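Local coordinates for cyclopenase asqI (PDB 5YY3), which is a zinc-dependent cyclopenase that converts 4'-methoxycyclopenin into 4'-methoxyviridicatin, releasing methyl isocyanate, in the biosynthesis of aspoquinolone mycotoxins, at residues K96-I101 with Q132-F137; A171-W176 with W232-V237; D244-N249 with P265-W270. One frame throughout, in Å; residues are numbered along the deposited sequence.

Contact 1 of 3, residues K96-I101 with Q132-F137; sequences KLEDGI and QQRKIF
L97, at the start of helix 97-109, and I136, just past the end of helix 129-133, are the residues whose backbones come nearest, with L97 CA and I136 CA 9.0 Å apart, so side chains alone bridge the gap. The apolar part rests on one methyl, L97 CD1, which lies 3.6 Å from I136 CD1 and 3.8 Å from both I136 CB and I136 CG2, the two chains running past each other in opposite directions. Beside this pair, the R134 guanidinium has L97 CB over one face, 4.0 Å from R134 NH2, and receives E98 at its edge. Carboxylate and guanidinium are nearly coplanar, 19° apart, as suits a salt bridge; the modelled 2.3 Å between R134 NH2 and E98 OE2 is too short to trust as a length. A kink at chi3 (62°) in the otherwise extended R134 chain turns its end toward E98. Two helix ends face each other here. K96 is the N-cap of one, its N bonded to D99 OD2; K135, with positive phi, is the C-prime residue of a Schellman motif closing the other, with K135 N bonded to Q132 O and I136 N to A131 O. D130 OD2 joins the two ends, accepting from L97 N and pairing with R134 NH2, and V53 of helix 53-61 packs against E98, R134 and I136.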
ATOM      1  N   LYS A  96      43.118  33.180  24.973  1.00 45.61           N
ATOM      2  CA  LYS A  96      42.546  32.150  25.840  1.00 48.70           C
ATOM      3  C   LYS A  96      41.021  32.134  25.836  1.00 45.74           C
ATOM      4  O   LYS A  96      40.376  33.134  25.525  1.00 42.00           O
ATOM      5  CB  LYS A  96      43.057  32.317  27.275  1.00 48.86           C
ATOM      6  CG  LYS A  96      44.471  31.781  27.480  1.00 49.26           C
ATOM      7  CD  LYS A  96      44.474  30.664  28.515  1.00 58.90           C
ATOM      8  CE  LYS A  96      45.719  29.782  28.405  1.00 57.35           C
ATOM      9  NZ  LYS A  96      45.455  28.413  28.943  1.00 56.38           N
ATOM     10  N   LEU A  97      40.461  30.978  26.187  1.00 48.21           N
ATOM     11  CA  LEU A  97      39.017  30.766  26.219  1.00 42.02           C
ATOM     12  C   LEU A  97      38.267  31.773  27.062  1.00 42.85           C
ATOM     13  O   LEU A  97      37.219  32.259  26.652  1.00 45.02           O
ATOM     14  CB  LEU A  97      38.694  29.369  26.744  1.00 47.26           C
ATOM     15  CG  LEU A  97      38.825  28.228  25.744  1.00 51.07           C
ATOM     16  CD1 LEU A  97      37.974  27.029  26.181  1.00 50.79           C
ATOM     17  CD2 LEU A  97      38.446  28.706  24.347  1.00 47.50           C
ATOM     18  N   GLU A  98      38.782  32.067  28.249  1.00 45.63           N
ATOM     19  CA  GLU A  98      38.090  32.991  29.144  1.00 50.04           C
ATOM     20  C   GLU A  98      38.003  34.376  28.518  1.00 44.79           C
ATOM     21  O   GLU A  98      37.119  35.162  28.861  1.00 49.16           O
ATOM     22  CB  GLU A  98      38.772  33.066  30.518  1.00 50.11           C
ATOM     23  CG  GLU A  98      40.143  32.438  30.583  1.00 53.89           C
ATOM     24  CD  GLU A  98      40.076  30.950  30.817  1.00 49.06           C
ATOM     25  OE1 GLU A  98      39.516  30.529  31.850  1.00 53.38           O
ATOM     26  OE2 GLU A  98      40.570  30.196  29.957  1.00 52.13           O
ATOM     27  N   ASP A  99      38.911  34.668  27.588  1.00 45.16           N
ATOM     28  CA  ASP A  99      38.829  35.911  26.827  1.00 45.80           C
ATOM     29  C   ASP A  99      37.580  35.900  25.927  1.00 42.74           C
ATOM     30  O   ASP A  99      36.752  36.811  25.998  1.00 49.14           O
ATOM     31  CB  ASP A  99      40.102  36.137  25.998  1.00 46.54           C
ATOM     32  CG  ASP A  99      41.328  36.391  26.864  1.00 48.51           C
ATOM     33  OD1 ASP A  99      41.176  37.087  27.891  1.00 50.84           O
ATOM     34  OD2 ASP A  99      42.439  35.911  26.521  1.00 46.24           O
ATOM     35  N   GLY A 100      37.438  34.867  25.101  1.00 41.04           N
ATOM     36  CA  GLY A 100      36.301  34.770  24.199  1.00 38.74           C
ATOM     37  C   GLY A 100      34.986  34.777  24.953  1.00 37.63           C
ATOM     38  O   GLY A 100      34.018  35.420  24.551  1.00 40.05           O
ATOM     39  N   ILE A 101      34.955  34.073  26.075  1.00 37.28           N
ATOM     40  CA  ILE A 101      33.720  33.937  26.825  1.00 40.96           C
ATOM     41  C   ILE A 101      33.332  35.241  27.517  1.00 39.68           C
ATOM     42  O   ILE A 101      32.146  35.551  27.629  1.00 44.06           O
ATOM     43  CB  ILE A 101      33.831  32.796  27.834  1.00 38.06           C
ATOM     44  CG1 ILE A 101      34.117  31.508  27.078  1.00 37.94           C
ATOM     45  CG2 ILE A 101      32.552  32.650  28.636  1.00 44.10           C
ATOM     46  CD1 ILE A 101      34.145  30.312  27.949  1.00 51.68           C
ATOM     47  N   GLN A 132      40.721  23.493  22.007  1.00 40.93           N
ATOM     48  CA  GLN A 132      41.046  22.155  21.531  1.00 43.01           C
ATOM     49  C   GLN A 132      41.968  21.424  22.491  1.00 49.93           C
ATOM     50  O   GLN A 132      41.713  20.269  22.841  1.00 48.79           O
ATOM     51  CB  GLN A 132      41.685  22.226  20.153  1.00 42.00           C
ATOM     52  CG  GLN A 132      40.753  22.791  19.114  1.00 43.72           C
ATOM     53  CD  GLN A 132      41.480  23.130  17.858  1.00 42.91           C
ATOM     54  OE1 GLN A 132      42.659  22.809  17.718  1.00 46.05           O
ATOM     55  NE2 GLN A 132      40.794  23.783  16.930  1.00 41.42           N
ATOM     56  N   GLN A 133      43.026  22.106  22.926  1.00 47.59           N
ATOM     57  CA  GLN A 133      43.993  21.504  23.838  1.00 50.26           C
ATOM     58  C   GLN A 133      43.383  21.306  25.232  1.00 47.56           C
ATOM     59  O   GLN A 133      43.734  20.362  25.939  1.00 51.40           O
ATOM     60  CB  GLN A 133      45.275  22.354  23.901  1.00 53.13           C
ATOM     61  CG  GLN A 133      45.114  23.698  24.603  1.00 58.32           C
ATOM     62  CD  GLN A 133      46.350  24.589  24.496  1.00 63.00           C
ATOM     63  OE1 GLN A 133      46.921  24.766  23.410  1.00 60.75           O
ATOM     64  NE2 GLN A 133      46.763  25.156  25.627  1.00 62.46           N
ATOM     65  N   ARG A 134      42.451  22.178  25.608  1.00 46.88           N
ATOM     66  CA  ARG A 134      41.747  22.054  26.885  1.00 47.94           C
ATOM     67  C   ARG A 134      40.537  21.131  26.774  1.00 50.28           C
ATOM     68  O   ARG A 134      39.702  21.078  27.679  1.00 46.41           O
ATOM     69  CB  ARG A 134      41.300  23.428  27.392  1.00 48.80           C
ATOM     70  CG  ARG A 134      42.458  24.328  27.792  1.00 49.32           C
ATOM     71  CD  ARG A 134      42.023  25.764  28.042  1.00 42.23           C
ATOM     72  NE  ARG A 134      41.068  25.903  29.140  1.00 47.37           N
ATOM     73  CZ  ARG A 134      40.810  27.057  29.748  1.00 44.60           C
ATOM     74  NH1 ARG A 134      39.930  27.119  30.737  1.00 43.45           N
ATOM     75  NH2 ARG A 134      41.449  28.154  29.368  1.00 47.66           N
ATOM     76  N   LYS A 135      40.458  20.416  25.651  1.00 50.55           N
ATOM     77  CA  LYS A 135      39.350  19.519  25.313  1.00 48.86           C
ATOM     78  C   LYS A 135      37.973  20.112  25.649  1.00 50.50           C
ATOM     79  O   LYS A 135      37.051  19.391  26.029  1.00 52.52           O
ATOM     80  CB  LYS A 135      39.543  18.139  25.992  1.00 54.12           C
ATOM     81  CG  LYS A 135      39.431  18.111  27.529  1.00 63.09           C
ATOM     82  CD  LYS A 135      40.007  16.828  28.144  1.00 74.58           C
ATOM     83  CE  LYS A 135      39.232  16.396  29.394  1.00 70.31           C
ATOM     84  NZ  LYS A 135      39.939  15.300  30.109  1.00 60.85           N
ATOM     85  N   ILE A 136      37.835  21.433  25.502  1.00 49.92           N
ATOM     86  CA  ILE A 136      36.537  22.089  25.680  1.00 47.17           C
ATOM     87  C   ILE A 136      35.840  22.237  24.329  1.00 45.28           C
ATOM     88  O   ILE A 136      36.416  22.749  23.360  1.00 43.53           O
ATOM     89  CB  ILE A 136      36.662  23.462  26.363  1.00 45.24           C
ATOM     90  CG1 ILE A 136      37.047  23.279  27.832  1.00 49.71           C
ATOM     91  CG2 ILE A 136      35.348  24.216  26.274  1.00 49.80           C
ATOM     92  CD1 ILE A 136      37.126  24.571  28.622  1.00 55.17           C
ATOM     93  N   PHE A 137      34.603  21.756  24.266  1.00 41.65           N
ATOM     94  CA  PHE A 137      33.928  21.540  22.994  1.00 36.28           C
ATOM     95  C   PHE A 137      32.600  22.258  22.946  1.00 32.83           C
ATOM     96  O   PHE A 137      32.026  22.544  23.990  1.00 31.96           O
ATOM     97  CB  PHE A 137      33.717  20.048  22.767  1.00 38.26           C
ATOM     98  CG  PHE A 137      34.988  19.270  22.682  1.00 47.07           C
ATOM     99  CD1 PHE A 137      36.015  19.691  21.857  1.00 44.16           C
ATOM    100  CD2 PHE A 137      35.159  18.116  23.440  1.00 52.47           C
ATOM    101  CE1 PHE A 137      37.191  18.975  21.785  1.00 50.49           C
ATOM    102  CE2 PHE A 137      36.332  17.393  23.367  1.00 48.92           C
ATOM    103  CZ  PHE A 137      37.350  17.823  22.542  1.00 49.59           C
TER

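Contact 2 of 3, residues A171-W176 with W232-V237; sequences ALLSYW and WSLPLV
The Schellman motif that ends helix 210-231 brings W232 and L234 against the short 3-10 turn and helix start at L172, L173 and Y175. S233, with positive phi, is its C-prime residue: S233 N reaches L230 O and L234 N reaches S229 O. The motif leaves W232 and L234 both in contact with L173; the nearest CA atoms are those of W232 and L172, 8.4 Å apart. The polar link is W232 NE1 to Y175 OH, 2.8 Å long and almost straight, at 174° about the hydrogen. Y175 OH lies in the indole plane, so the N-H is used squarely at the ring edge. The two rings meet rim to rim, planes 72° apart, neither lying over the other. Y175 takes the crowded chi1 position between its own N and carbonyl carbon (71°), which carries the phenol across to the indole. Its hydroxyl also bonds to E228 OE2 of helix 210-231; having accepted from W232, it probably donates there, which would fix the rotation of the O-H. Beside this pair, L173 divides its contacts: CD2 lies 3.6 Å from W232 CD1, approaching obliquely, while CG meets L234 CD1 at 4.0 Å, the two leucines reaching toward each other tip to tip. L172 CB adds a looser 4.3 Å approach to L234 CD1. L448 of strand 443-449 touches both Y175 and W232, R645 forms a cation-pi pair with the indole, and A164 of a second subunit packs on L172 and W232. The arrangement is that of a Schellman-terminated helix whose following residues dock on a 3-10 turn and the helix start after it, here inside the hemocyanin-type helical domain and against a strand of the Ig-like domain.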
ATOM      1  N   ALA A 171       8.138   9.384   3.955  1.00 24.47           N
ATOM      2  CA  ALA A 171       7.928   9.513   5.397  1.00 24.18           C
ATOM      3  C   ALA A 171       8.563   8.357   6.173  1.00 25.52           C
ATOM      4  O   ALA A 171       9.006   8.533   7.311  1.00 26.50           O
ATOM      5  CB  ALA A 171       6.450   9.607   5.715  1.00 22.42           C
ATOM      6  N   LEU A 172       8.613   7.174   5.572  1.00 22.52           N
ATOM      7  CA  LEU A 172       9.171   6.027   6.273  1.00 23.31           C
ATOM      8  C   LEU A 172      10.648   6.233   6.633  1.00 24.77           C
ATOM      9  O   LEU A 172      11.139   5.648   7.610  1.00 25.49           O
ATOM     10  CB  LEU A 172       8.992   4.750   5.440  1.00 27.16           C
ATOM     11  CG  LEU A 172       7.572   4.148   5.421  1.00 25.28           C
ATOM     12  CD1 LEU A 172       7.525   2.864   4.587  1.00 24.45           C
ATOM     13  CD2 LEU A 172       7.045   3.894   6.840  1.00 20.05           C
ATOM     14  N   LEU A 173      11.340   7.065   5.857  1.00 22.69           N
ATOM     15  CA  LEU A 173      12.782   7.313   6.040  1.00 23.31           C
ATOM     16  C   LEU A 173      13.073   8.282   7.185  1.00 23.58           C
ATOM     17  O   LEU A 173      14.223   8.606   7.481  1.00 22.48           O
ATOM     18  CB  LEU A 173      13.388   7.873   4.761  1.00 21.36           C
ATOM     19  CG  LEU A 173      13.332   6.889   3.594  1.00 25.25           C
ATOM     20  CD1 LEU A 173      14.023   7.487   2.360  1.00 19.93           C
ATOM     21  CD2 LEU A 173      13.983   5.573   4.028  1.00 21.48           C
ATOM     22  N   SER A 174      12.013   8.764   7.806  1.00 23.12           N
ATOM     23  CA  SER A 174      12.110   9.644   8.955  1.00 21.73           C
ATOM     24  C   SER A 174      13.106   9.143  10.022  1.00 19.67           C
ATOM     25  O   SER A 174      13.815   9.944  10.624  1.00 22.67           O
ATOM     26  CB  SER A 174      10.680   9.840   9.517  1.00 24.87           C
ATOM     27  OG  SER A 174      10.652   9.831  10.923  1.00 28.19           O
ATOM     28  N   TYR A 175      13.175   7.829  10.243  1.00 18.49           N
ATOM     29  CA  TYR A 175      14.105   7.276  11.254  1.00 21.38           C
ATOM     30  C   TYR A 175      15.560   7.637  10.931  1.00 21.50           C
ATOM     31  O   TYR A 175      16.391   7.879  11.814  1.00 20.85           O
ATOM     32  CB  TYR A 175      13.971   5.740  11.372  1.00 19.92           C
ATOM     33  CG  TYR A 175      14.513   4.979  10.172  1.00 19.41           C
ATOM     34  CD1 TYR A 175      13.701   4.702   9.070  1.00 17.58           C
ATOM     35  CD2 TYR A 175      15.836   4.543  10.139  1.00 17.38           C
ATOM     36  CE1 TYR A 175      14.198   4.018   7.969  1.00 16.44           C
ATOM     37  CE2 TYR A 175      16.342   3.872   9.046  1.00 19.54           C
ATOM     38  CZ  TYR A 175      15.520   3.603   7.962  1.00 16.90           C
ATOM     39  OH  TYR A 175      16.035   2.927   6.867  1.00 20.33           O
ATOM     40  N   TRP A 176      15.853   7.684   9.644  1.00 20.42           N
ATOM     41  CA  TRP A 176      17.182   7.977   9.171  1.00 20.04           C
ATOM     42  C   TRP A 176      17.428   9.489   9.209  1.00 23.69           C
ATOM     43  O   TRP A 176      18.468   9.939   9.682  1.00 25.59           O
ATOM     44  CB  TRP A 176      17.337   7.424   7.759  1.00 19.67           C
ATOM     45  CG  TRP A 176      18.714   7.131   7.289  1.00 18.03           C
ATOM     46  CD1 TRP A 176      19.376   5.954   7.408  1.00 17.73           C
ATOM     47  CD2 TRP A 176      19.578   8.008   6.535  1.00 18.48           C
ATOM     48  NE1 TRP A 176      20.608   6.040   6.799  1.00 19.34           N
ATOM     49  CE2 TRP A 176      20.753   7.286   6.257  1.00 17.04           C
ATOM     50  CE3 TRP A 176      19.463   9.324   6.079  1.00 17.67           C
ATOM     51  CZ2 TRP A 176      21.820   7.844   5.542  1.00 19.84           C
ATOM     52  CZ3 TRP A 176      20.533   9.880   5.368  1.00 18.57           C
ATOM     53  CH2 TRP A 176      21.694   9.140   5.116  1.00 16.39           C
ATOM     54  N   TRP A 232      13.869   0.182   1.118  1.00 21.67           N
ATOM     55  CA  TRP A 232      12.452   0.088   1.393  1.00 23.49           C
ATOM     56  C   TRP A 232      11.642   0.097   0.105  1.00 23.64           C
ATOM     57  O   TRP A 232      10.418   0.168   0.139  1.00 24.72           O
ATOM     58  CB  TRP A 232      12.017   1.235   2.296  1.00 20.48           C
ATOM     59  CG  TRP A 232      12.697   1.225   3.614  1.00 22.32           C
ATOM     60  CD1 TRP A 232      13.761   1.992   3.999  1.00 19.91           C
ATOM     61  CD2 TRP A 232      12.357   0.411   4.743  1.00 21.82           C
ATOM     62  NE1 TRP A 232      14.098   1.712   5.302  1.00 20.04           N
ATOM     63  CE2 TRP A 232      13.255   0.745   5.784  1.00 19.32           C
ATOM     64  CE3 TRP A 232      11.377  -0.568   4.979  1.00 24.29           C
ATOM     65  CZ2 TRP A 232      13.202   0.136   7.046  1.00 22.67           C
ATOM     66  CZ3 TRP A 232      11.330  -1.187   6.237  1.00 19.27           C
ATOM     67  CH2 TRP A 232      12.235  -0.826   7.250  1.00 21.24           C
ATOM     68  N   SER A 233      12.344   0.045  -1.022  1.00 21.52           N
ATOM     69  CA  SER A 233      11.721   0.055  -2.345  1.00 25.07           C
ATOM     70  C   SER A 233      10.995   1.364  -2.630  1.00 28.09           C
ATOM     71  O   SER A 233      10.028   1.375  -3.380  1.00 26.88           O
ATOM     72  CB  SER A 233      10.746  -1.122  -2.508  1.00 25.67           C
ATOM     73  OG  SER A 233      11.448  -2.336  -2.749  1.00 23.84           O
ATOM     74  N   LEU A 234      11.478   2.461  -2.046  1.00 27.41           N
ATOM     75  CA  LEU A 234      10.910   3.786  -2.295  1.00 25.93           C
ATOM     76  C   LEU A 234      11.592   4.459  -3.499  1.00 25.36           C
ATOM     77  O   LEU A 234      12.656   4.035  -3.934  1.00 28.19           O
ATOM     78  CB  LEU A 234      11.037   4.653  -1.040  1.00 29.09           C
ATOM     79  CG  LEU A 234      10.380   4.065   0.210  1.00 29.58           C
ATOM     80  CD1 LEU A 234      10.609   4.945   1.430  1.00 22.76           C
ATOM     81  CD2 LEU A 234       8.903   3.886  -0.045  1.00 25.90           C
ATOM     82  N   PRO A 235      10.965   5.489  -4.066  1.00 25.24           N
ATOM     83  CA  PRO A 235      11.611   6.085  -5.236  1.00 27.61           C
ATOM     84  C   PRO A 235      12.932   6.796  -4.942  1.00 25.47           C
ATOM     85  O   PRO A 235      13.224   7.173  -3.803  1.00 25.19           O
ATOM     86  CB  PRO A 235      10.554   7.082  -5.756  1.00 30.51           C
ATOM     87  CG  PRO A 235       9.481   7.118  -4.766  1.00 26.68           C
ATOM     88  CD  PRO A 235       9.549   5.883  -3.945  1.00 29.69           C
ATOM     89  N   LEU A 236      13.736   6.950  -5.984  1.00 23.99           N
ATOM     90  CA  LEU A 236      14.935   7.757  -5.892  1.00 24.81           C
ATOM     91  C   LEU A 236      14.504   9.217  -5.727  1.00 24.83           C
ATOM     92  O   LEU A 236      13.367   9.584  -6.044  1.00 27.71           O
ATOM     93  CB  LEU A 236      15.811   7.569  -7.133  1.00 24.77           C
ATOM     94  CG  LEU A 236      16.505   6.217  -7.370  1.00 28.04           C
ATOM     95  CD1 LEU A 236      17.130   6.162  -8.762  1.00 27.16           C
ATOM     96  CD2 LEU A 236      17.555   5.910  -6.305  1.00 24.56           C
ATOM     97  N   VAL A 237      15.399  10.050  -5.214  1.00 24.58           N
ATOM     98  CA  VAL A 237      15.069  11.451  -4.981  1.00 22.94           C
ATOM     99  C   VAL A 237      15.036  12.270  -6.271  1.00 23.81           C
ATOM    100  O   VAL A 237      15.941  12.150  -7.108  1.00 24.30           O
ATOM    101  CB  VAL A 237      16.068  12.077  -4.006  1.00 23.03           C
ATOM    102  CG1 VAL A 237      16.042  13.583  -4.106  1.00 20.96           C
ATOM    103  CG2 VAL A 237      15.769  11.607  -2.585  1.00 22.01           C
TER

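Contact 3 of 3, residues D244-N249 with P265-W270; sequences DDFLEN and PPFSTW
The F267 ring carries E248 CB over one face, and the F246 ring has F267 O at its edge, in the ring plane and 3.7 Å from F246 CD1. The first is a CH-pi contact: E248 CB stands 3.8 Å from the F267 ring centroid and 20° off the normal. This grouping is built on a G1 beta bulge, in which F267 and S268 together face L247, entered through a type II turn from P265 to S268. F267, third in the turn, has positive phi and also supplies the bulge. Two backbone bonds hold the single antiparallel bridge: L247 N gives to S268 O at 3.0 Å, nearly straight (171°), whereas F267 N reaches L247 O at 2.7 Å along a more bent path. Outside the bridge, T269 CG2 lies 3.3 Å from F246 CD1, the two side chains side by side and pointing the same way, and P266 CB lies 3.4 Å from E248 O. E248, with CG placed between N and carbonyl carbon (chi1 62°), sends its carboxylate away from F267; OE2 pairs with R238 and also accepts from L236 N of a neighbouring subunit, different from the one that supplies A164 to contact 2, whose D499 packs on both F246 and F267. D245 OD2 is gripped by R238 and R395, the latter on helix 391-410, while L247 packs on M366 of helix 355-367. Past the bridge the segments are joined by a water, which donates to D245 O and accepts from W270 N.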
ATOM      1  N   ASP A 244      11.342  26.059 -10.098  1.00 25.06           N
ATOM      2  CA  ASP A 244       9.905  26.289 -10.023  1.00 24.08           C
ATOM      3  C   ASP A 244       9.169  25.003  -9.677  1.00 24.96           C
ATOM      4  O   ASP A 244       8.014  24.807 -10.052  1.00 25.07           O
ATOM      5  CB  ASP A 244       9.387  26.852 -11.345  1.00 26.44           C
ATOM      6  CG  ASP A 244       9.702  25.941 -12.520  1.00 32.41           C
ATOM      7  OD1 ASP A 244      10.601  25.076 -12.373  1.00 30.34           O
ATOM      8  OD2 ASP A 244       9.068  26.095 -13.593  1.00 36.00           O
ATOM      9  N   ASP A 245       9.842  24.117  -8.960  1.00 27.44           N
ATOM     10  CA  ASP A 245       9.272  22.809  -8.685  1.00 25.03           C
ATOM     11  C   ASP A 245       8.367  22.838  -7.455  1.00 27.10           C
ATOM     12  O   ASP A 245       8.384  23.784  -6.652  1.00 21.85           O
ATOM     13  CB  ASP A 245      10.380  21.773  -8.496  1.00 26.98           C
ATOM     14  CG  ASP A 245       9.923  20.359  -8.798  1.00 32.45           C
ATOM     15  OD1 ASP A 245       8.702  20.166  -9.018  1.00 30.41           O
ATOM     16  OD2 ASP A 245      10.785  19.442  -8.800  1.00 31.86           O
ATOM     17  N   PHE A 246       7.568  21.785  -7.326  1.00 21.41           N
ATOM     18  CA  PHE A 246       6.721  21.623  -6.174  1.00 25.40           C
ATOM     19  C   PHE A 246       7.349  20.643  -5.198  1.00 24.53           C
ATOM     20  O   PHE A 246       8.058  19.734  -5.596  1.00 26.78           O
ATOM     21  CB  PHE A 246       5.339  21.130  -6.594  1.00 22.73           C
ATOM     22  CG  PHE A 246       4.540  22.136  -7.384  1.00 24.94           C
ATOM     23  CD1 PHE A 246       3.787  23.106  -6.737  1.00 24.45           C
ATOM     24  CD2 PHE A 246       4.493  22.073  -8.764  1.00 22.54           C
ATOM     25  CE1 PHE A 246       3.029  24.030  -7.458  1.00 24.72           C
ATOM     26  CE2 PHE A 246       3.727  22.983  -9.496  1.00 23.19           C
ATOM     27  CZ  PHE A 246       2.998  23.963  -8.840  1.00 22.17           C
ATOM     28  N   LEU A 247       7.097  20.852  -3.917  1.00 28.06           N
ATOM     29  CA  LEU A 247       7.345  19.849  -2.900  1.00 24.92           C
ATOM     30  C   LEU A 247       6.010  19.167  -2.588  1.00 26.06           C
ATOM     31  O   LEU A 247       5.258  19.633  -1.741  1.00 30.23           O
ATOM     32  CB  LEU A 247       7.934  20.497  -1.651  1.00 25.86           C
ATOM     33  CG  LEU A 247       9.372  21.013  -1.754  1.00 30.34           C
ATOM     34  CD1 LEU A 247       9.614  22.062  -0.711  1.00 23.20           C
ATOM     35  CD2 LEU A 247      10.342  19.859  -1.569  1.00 24.99           C
ATOM     36  N   GLU A 248       5.702  18.066  -3.258  1.00 25.86           N
ATOM     37  CA  GLU A 248       4.328  17.583  -3.220  1.00 33.02           C
ATOM     38  C   GLU A 248       3.891  16.887  -1.922  1.00 31.32           C
ATOM     39  O   GLU A 248       2.692  16.675  -1.724  1.00 34.03           O
ATOM     40  CB  GLU A 248       4.078  16.645  -4.406  1.00 35.85           C
ATOM     41  CG  GLU A 248       4.932  15.407  -4.422  1.00 39.09           C
ATOM     42  CD  GLU A 248       6.007  15.471  -5.494  1.00 37.36           C
ATOM     43  OE1 GLU A 248       6.739  16.485  -5.533  1.00 39.02           O
ATOM     44  OE2 GLU A 248       6.125  14.509  -6.296  1.00 35.82           O
ATOM     45  N   ASN A 249       4.825  16.549  -1.037  1.00 30.55           N
ATOM     46  CA  ASN A 249       4.439  15.826   0.173  1.00 29.61           C
ATOM     47  C   ASN A 249       4.313  16.655   1.448  1.00 32.82           C
ATOM     48  O   ASN A 249       3.613  16.255   2.395  1.00 38.02           O
ATOM     49  CB  ASN A 249       5.416  14.688   0.419  1.00 25.46           C
ATOM     50  CG  ASN A 249       5.228  13.579  -0.569  1.00 30.04           C
ATOM     51  OD1 ASN A 249       4.098  13.214  -0.884  1.00 37.34           O
ATOM     52  ND2 ASN A 249       6.322  13.077  -1.116  1.00 35.25           N
ATOM     53  N   PRO A 265       3.101  23.019   3.920  1.00 27.01           N
ATOM     54  CA  PRO A 265       2.067  22.098   3.417  1.00 25.53           C
ATOM     55  C   PRO A 265       2.474  21.353   2.131  1.00 24.85           C
ATOM     56  O   PRO A 265       3.516  21.655   1.548  1.00 28.13           O
ATOM     57  CB  PRO A 265       0.878  23.034   3.153  1.00 23.17           C
ATOM     58  CG  PRO A 265       1.526  24.373   2.869  1.00 21.91           C
ATOM     59  CD  PRO A 265       2.709  24.434   3.781  1.00 25.12           C
ATOM     60  N   PRO A 266       1.656  20.388   1.687  1.00 24.73           N
ATOM     61  CA  PRO A 266       1.930  19.761   0.390  1.00 27.30           C
ATOM     62  C   PRO A 266       1.899  20.770  -0.747  1.00 25.77           C
ATOM     63  O   PRO A 266       1.116  21.720  -0.697  1.00 28.24           O
ATOM     64  CB  PRO A 266       0.796  18.746   0.241  1.00 26.39           C
ATOM     65  CG  PRO A 266       0.316  18.500   1.623  1.00 26.02           C
ATOM     66  CD  PRO A 266       0.497  19.775   2.362  1.00 27.65           C
ATOM     67  N   PHE A 267       2.756  20.565  -1.742  1.00 27.20           N
ATOM     68  CA  PHE A 267       2.859  21.442  -2.909  1.00 24.90           C
ATOM     69  C   PHE A 267       3.269  22.874  -2.561  1.00 25.14           C
ATOM     70  O   PHE A 267       2.861  23.817  -3.218  1.00 24.42           O
ATOM     71  CB  PHE A 267       1.540  21.422  -3.694  1.00 26.53           C
ATOM     72  CG  PHE A 267       1.218  20.067  -4.269  1.00 27.50           C
ATOM     73  CD1 PHE A 267       0.522  19.128  -3.519  1.00 28.91           C
ATOM     74  CD2 PHE A 267       1.647  19.718  -5.542  1.00 27.41           C
ATOM     75  CE1 PHE A 267       0.242  17.861  -4.033  1.00 32.33           C
ATOM     76  CE2 PHE A 267       1.363  18.463  -6.063  1.00 33.30           C
ATOM     77  CZ  PHE A 267       0.662  17.525  -5.302  1.00 29.52           C
ATOM     78  N   SER A 268       4.097  23.027  -1.535  1.00 24.48           N
ATOM     79  CA  SER A 268       4.804  24.286  -1.301  1.00 26.14           C
ATOM     80  C   SER A 268       5.821  24.524  -2.408  1.00 25.34           C
ATOM     81  O   SER A 268       6.275  23.574  -3.054  1.00 28.68           O
ATOM     82  CB  SER A 268       5.503  24.269   0.068  1.00 25.01           C
ATOM     83  OG  SER A 268       4.544  24.153   1.115  1.00 30.82           O
ATOM     84  N   THR A 269       6.170  25.783  -2.647  1.00 25.10           N
ATOM     85  CA  THR A 269       7.197  26.130  -3.633  1.00 21.86           C
ATOM     86  C   THR A 269       8.078  27.246  -3.110  1.00 25.01           C
ATOM     87  O   THR A 269       7.761  27.865  -2.094  1.00 26.04           O
ATOM     88  CB  THR A 269       6.606  26.624  -4.963  1.00 23.25           C
ATOM     89  OG1 THR A 269       5.997  27.912  -4.759  1.00 23.84           O
ATOM     90  CG2 THR A 269       5.590  25.647  -5.516  1.00 18.03           C
ATOM     91  N   TRP A 270       9.181  27.514  -3.799  1.00 21.38           N
ATOM     92  CA  TRP A 270       9.895  28.773  -3.586  1.00 24.98           C
ATOM     93  C   TRP A 270       8.953  29.927  -3.904  1.00 23.13           C
ATOM     94  O   TRP A 270       8.008  29.774  -4.697  1.00 25.03           O
ATOM     95  CB  TRP A 270      11.140  28.876  -4.464  1.00 22.31           C
ATOM     96  CG  TRP A 270      12.335  28.090  -3.977  1.00 21.29           C
ATOM     97  CD1 TRP A 270      12.386  27.224  -2.925  1.00 22.32           C
ATOM     98  CD2 TRP A 270      13.653  28.126  -4.534  1.00 20.49           C
ATOM     99  NE1 TRP A 270      13.660  26.719  -2.791  1.00 22.27           N
ATOM    100  CE2 TRP A 270      14.454  27.254  -3.772  1.00 23.10           C
ATOM    101  CE3 TRP A 270      14.231  28.807  -5.613  1.00 22.15           C
ATOM    102  CZ2 TRP A 270      15.815  27.054  -4.045  1.00 23.23           C
ATOM    103  CZ3 TRP A 270      15.573  28.602  -5.887  1.00 24.93           C
ATOM    104  CH2 TRP A 270      16.353  27.728  -5.109  1.00 21.84           C
TER
HETATM  105  O   HOH W   1       9.597  26.351  -6.285  1.00 27.31           O

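From the N terminus the three contacts follow in series, none nested or crossed. Contact 1 closes a mainly helical loop that contains helix 114-127, joining two helix ends near helix 53-61. Contact 2 closes a longer loop carrying helices 180-193 and 210-231, and with them the zinc ligands H186, H190 and H218, and sets their domain against strand 443-449. Contact 3 closes a short loop without helix or strand, next to helices 355-367 and 391-410. The centres of contacts 1 and 2 lie 41 Å apart, on opposite sides of the chain's centre; those of contacts 2 and 3 lie 18 Å apart, and contacts 2 and 3 also meet across a subunit interface.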